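Putative peptide binding protein (Ruminococcus gnavus, PDB 3NOH) is of unknown function but probably binds peptides, as a likely member of the periplasmic-binding-protein-like superfamily. Local coordinates at residues A[29-32]-A[33-36]; A[113-117]-A[118-122]. All coordinates share one frame; numbering follows the deposited sequence. Where two conformers were deposited one is given.

Interaction 1. Residues A[29-32]-A[33-36]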
loop_
_atom_site.group_PDB
_atom_site.type_symbol
_atom_site.label_atom_id
_atom_site.label_comp_id
_atom_site.label_asym_id
_atom_site.label_seq_id
_atom_site.Cartn_x
_atom_site.Cartn_y
_atom_site.Cartn_z
ATOM N N PRO A 29 -0.634 11.372 -0.041
ATOM C CA PRO A 29 -0.068 12.268 0.968
ATOM C C PRO A 29 -0.938 13.476 1.342
ATOM O O PRO A 29 -0.632 14.226 2.289
ATOM C CB PRO A 29 1.239 12.721 0.310
ATOM C CG PRO A 29 0.931 12.734 -1.134
ATOM C CD PRO A 29 -0.025 11.592 -1.372
ATOM N N LEU A 30 -2.004 13.688 0.587
ATOM C CA LEU A 30 -2.916 14.774 0.851
ATOM C C LEU A 30 -3.997 14.344 1.861
ATOM O O LEU A 30 -4.687 15.199 2.403
ATOM C CB LEU A 30 -3.534 15.289 -0.460
ATOM C CG LEU A 30 -2.498 15.875 -1.455
ATOM C CD1 LEU A 30 -3.167 16.474 -2.696
ATOM C CD2 LEU A 30 -1.626 16.919 -0.762
ATOM N N LEU A 31 -4.102 13.053 2.132
ATOM C CA LEU A 31 -5.021 12.537 3.165
ATOM C C LEU A 31 -4.497 12.941 4.542
ATOM O O LEU A 31 -3.354 12.619 4.906
ATOM C CB LEU A 31 -5.126 11.012 3.034
ATOM C CG LEU A 31 -5.961 10.169 4.009
ATOM C CD1 LEU A 31 -7.437 10.285 3.710
ATOM C CD2 LEU A 31 -5.504 8.713 3.936
ATOM N N ASP A 32 -5.320 13.667 5.313
ATOM C CA ASP A 32 -4.922 14.162 6.615
ATOM C C ASP A 32 -4.190 13.125 7.431
ATOM O O ASP A 32 -3.137 13.413 8.001
ATOM C CB ASP A 32 -6.139 14.686 7.388
ATOM C CG ASP A 32 -6.563 16.082 6.931
ATOM O OD1 ASP A 32 -5.811 16.693 6.130
ATOM O OD2 ASP A 32 -7.639 16.574 7.367
ATOM N N LYS A 33 -4.726 11.916 7.471
ATOM C CA LYS A 33 -4.138 10.890 8.317
ATOM C C LYS A 33 -2.829 10.308 7.864
ATOM O O LYS A 33 -2.160 9.644 8.640
ATOM C CB LYS A 33 -5.115 9.793 8.580
ATOM C CG LYS A 33 -5.486 8.920 7.480
ATOM C CD LYS A 33 -6.482 7.964 8.074
ATOM C CE LYS A 33 -7.132 7.141 7.016
ATOM N NZ LYS A 33 -8.241 6.345 7.659
ATOM N N LEU A 34 -2.488 10.517 6.597
ATOM C CA LEU A 34 -1.198 10.074 6.089
ATOM C C LEU A 34 -0.356 11.280 5.666
ATOM O O LEU A 34 0.601 11.111 4.939
ATOM C CB LEU A 34 -1.387 9.104 4.922
ATOM C CG LEU A 34 -1.920 7.696 5.243
ATOM C CD1 LEU A 34 -2.186 6.937 3.940
ATOM C CD2 LEU A 34 -0.986 6.910 6.215
ATOM N N SER A 35 -0.678 12.482 6.145
ATOM C CA SER A 35 -0.016 13.692 5.685
ATOM C C SER A 35 1.314 13.996 6.370
ATOM O O SER A 35 2.023 14.879 5.929
ATOM C CB SER A 35 -0.915 14.899 5.882
ATOM O OG SER A 35 -1.077 15.204 7.256
ATOM N N ASP A 36 1.619 13.285 7.460
ATOM C CA ASP A 36 2.898 13.424 8.149
ATOM C C ASP A 36 4.004 12.605 7.423
ATOM O O ASP A 36 3.931 11.405 7.307
ATOM C CB ASP A 36 2.713 13.003 9.623
ATOM C CG ASP A 36 3.957 13.217 10.460
ATOM O OD1 ASP A 36 4.796 12.301 10.487
ATOM O OD2 ASP A 36 4.057 14.279 11.094
#
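Leu-31 and Asp-32 turn back on Leu-34 and Ser-35 in a tight, surface-lying loop with 3-10 character around Asp-32 and Lys-33, held by backbone and hydroxyl hydrogen bonds. Leu-34 N donates to Leu-31 O at 2.8 Å. One step on, Asp-32 O takes two donors from the same residue: Ser-35 OG at 2.8 Å and Ser-35 N at 3.2 Å, both on the same face of the carbonyl. The hydroxyl lies much nearer the carbonyl plane than the amide does, and it gets there because chi1 of Ser-35 (69°) sets OG between its own N and carbonyl carbon, folded back over the turn. A weaker tie closes the loop, with Ser-35 CA at 3.5 Å from Pro-29 O in a CA-H...O contact.

The apolar contacts centre on one methyl. In one of the two conformers of Leu-31, its CD2 lies 3.6 Å from Lys-33 CG, the two side chains running alongside each other, and 3.8 Å from Leu-34 CD1, which meets it at a slant. The extended Lys-33 chain carries NZ onward to a hydrogen bond with Ser-61 O.

The loop joins strand 22-27 to helix 37-47: Leu-34 packs on Leu-43, Pro-29 touches Arg-40, and the Asp-36 carboxylate N-caps the helix through Ile-39 N.

Interaction 2. Residues A[113-117]-A[118-122]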
loop_
_atom_site.group_PDB
_atom_site.type_symbol
_atom_site.label_atom_id
_atom_site.label_comp_id
_atom_site.label_asym_id
_atom_site.label_seq_id
_atom_site.Cartn_x
_atom_site.Cartn_y
_atom_site.Cartn_z
ATOM N N PHE A 113 -2.544 1.965 -1.639
ATOM C CA PHE A 113 -2.753 0.794 -2.446
ATOM C C PHE A 113 -1.481 0.042 -2.697
ATOM O O PHE A 113 -0.365 0.594 -2.600
ATOM C CB PHE A 113 -3.500 1.071 -3.775
ATOM C CG PHE A 113 -2.735 1.866 -4.809
ATOM C CD1 PHE A 113 -1.882 1.231 -5.682
ATOM C CD2 PHE A 113 -2.889 3.239 -4.899
ATOM C CE1 PHE A 113 -1.206 1.931 -6.650
ATOM C CE2 PHE A 113 -2.217 3.953 -5.865
ATOM C CZ PHE A 113 -1.346 3.301 -6.734
ATOM N N LEU A 114 -1.647 -1.212 -3.099
ATOM C CA LEU A 114 -0.566 -2.054 -3.606
ATOM C C LEU A 114 -0.878 -2.433 -5.026
ATOM O O LEU A 114 -2.015 -2.786 -5.327
ATOM C CB LEU A 114 -0.484 -3.334 -2.784
ATOM C CG LEU A 114 0.152 -3.215 -1.409
ATOM C CD1 LEU A 114 -0.255 -4.417 -0.532
ATOM C CD2 LEU A 114 1.685 -3.099 -1.541
ATOM N N SER A 115 0.106 -2.417 -5.911
ATOM C CA SER A 115 -0.144 -2.896 -7.266
ATOM C C SER A 115 1.133 -3.327 -7.935
ATOM O O SER A 115 2.250 -2.927 -7.563
ATOM C CB SER A 115 -0.852 -1.835 -8.146
ATOM O OG SER A 115 0.054 -0.789 -8.533
ATOM N N GLU A 116 0.971 -4.138 -8.984
ATOM C CA GLU A 116 2.019 -4.301 -9.979
ATOM C C GLU A 116 2.426 -2.894 -10.415
ATOM O O GLU A 116 1.549 -2.017 -10.556
ATOM C CB GLU A 116 1.514 -5.086 -11.205
ATOM C CG GLU A 116 1.321 -6.539 -10.867
ATOM C CD GLU A 116 1.055 -7.468 -12.064
ATOM O OE1 GLU A 116 1.076 -7.026 -13.238
ATOM O OE2 GLU A 116 0.998 -8.703 -11.765
ATOM N N SER A 117 3.707 -2.684 -10.640
ATOM C CA SER A 117 4.226 -1.337 -10.842
ATOM C C SER A 117 3.578 -0.629 -12.054
ATOM O O SER A 117 3.412 0.609 -11.990
ATOM C CB SER A 117 5.733 -1.319 -10.972
ATOM O OG SER A 117 6.175 -2.053 -12.091
ATOM N N ASP A 118 3.183 -1.427 -13.067
ATOM C CA ASP A 118 2.612 -0.880 -14.309
ATOM C C ASP A 118 1.088 -0.855 -14.354
ATOM O O ASP A 118 0.505 -0.570 -15.405
ATOM C CB ASP A 118 3.127 -1.623 -15.529
ATOM C CG ASP A 118 2.807 -3.133 -15.519
ATOM O OD1 ASP A 118 2.446 -3.740 -14.490
ATOM O OD2 ASP A 118 3.019 -3.743 -16.587
ATOM N N LEU A 119 0.427 -1.065 -13.240
ATOM C CA LEU A 119 -1.019 -1.070 -13.279
ATOM C C LEU A 119 -1.588 0.364 -13.456
ATOM O O LEU A 119 -2.454 0.582 -14.281
ATOM C CB LEU A 119 -1.631 -1.680 -12.044
ATOM C CG LEU A 119 -3.185 -1.638 -11.997
ATOM C CD1 LEU A 119 -3.887 -2.304 -13.268
ATOM C CD2 LEU A 119 -3.745 -2.209 -10.698
ATOM N N VAL A 120 -1.131 1.286 -12.615
ATOM C CA VAL A 120 -1.719 2.629 -12.466
ATOM C C VAL A 120 -1.019 3.668 -13.305
ATOM O O VAL A 120 0.151 3.549 -13.657
ATOM C CB VAL A 120 -1.731 3.028 -10.943
ATOM C CG1 VAL A 120 -2.111 4.500 -10.666
ATOM C CG2 VAL A 120 -2.536 2.017 -10.120
ATOM N N SER A 121 -1.804 4.664 -13.727
ATOM C CA SER A 121 -1.362 5.790 -14.494
ATOM C C SER A 121 -0.105 6.438 -13.926
ATOM O O SER A 121 -0.103 6.754 -12.764
ATOM C CB SER A 121 -2.469 6.864 -14.460
ATOM O OG SER A 121 -1.979 8.102 -14.918
ATOM N N THR A 122 0.891 6.683 -14.751
ATOM C CA THR A 122 2.111 7.338 -14.305
ATOM C C THR A 122 1.795 8.747 -13.747
ATOM O O THR A 122 2.375 9.166 -12.747
ATOM C CB THR A 122 3.156 7.333 -15.429
ATOM O OG1 THR A 122 2.601 7.966 -16.587
ATOM C CG2 THR A 122 3.550 5.862 -15.768
HETATM O O HOH W 1 0.891 1.123 -10.554
HETATM O O HOH W 2 2.779 2.758 -13.641
#
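Glu-116 to Leu-119 form a type I beta turn that carries the chain off the end of strand 112-116 and is closed by a nearly straight 3.1 Å hydrogen bond from Leu-119 N to Glu-116 O. In this alpha/beta fold, with helices packed about a mixed sheet, the strand lies between 61-67 and 22-27, and the turn leads into helix 122-126.

Glu-116 O is gripped from both faces of its carbonyl plane, by Leu-119 N on one and Ser-115 OG, at 2.8 Å, on the other. A chi1 of 74° swings the Ser-115 hydroxyl forward to its neighbour's carbonyl, while its CB rests 3.9 Å from Leu-119 CD2. With an alanine here the hydroxyl is gone, and Glu-116 O would probably lose the protein donor on one face of its carbonyl, leaving that group less firmly fixed at the start of the turn. Farther back on the strand, the Phe-113 ring and Val-120 approach from opposite directions, and methyl CG2 of Val-120 meets ring atom CE1 of Phe-113 obliquely at 3.7 Å. Ala-105 of helix 98-107 touches both side chains, so this pair belongs to the packing between sheet and helix.

On the outer side of the turn the carboxylates of Glu-116 and Asp-118 lie side by side, their planes only 20° apart. OE1 of Glu-116 is 3.8 Å from OD1 of Asp-118, a like-charge approach that is probably mildly unfavourable.

Two waters tie the turn to what follows. Water 1 accepts from Val-120 N and donates to Ser-117 O; water 2 bridges the two carbonyls, donating to Ser-117 O at 2.8 Å and to Val-120 O at 2.7 Å.

How the interactions relate
Both interactions are local turns that hand the chain from a strand to a helix: residues 29-36 lead from strand 22-27 to helix 37-47, and residues 113-122 from strand 112-116 to helix 122-126. These two strands are antiparallel neighbours, joined by backbone hydrogen bonds of Phe-113 with Cys-26 and Ser-115 with Ile-24, so the turns leave the sheet at opposite ends. The centres of interactions 1 and 2 are about 20 Å apart, and their nearest atoms about 7 Å, without touching. Each stretch contains the N-cap residue of the helix that follows, Asp-36 in one and Ser-121 in the other. Thr-122 OG1 hydrogen-bonds a glycerol, probably from the crystallisation liquor.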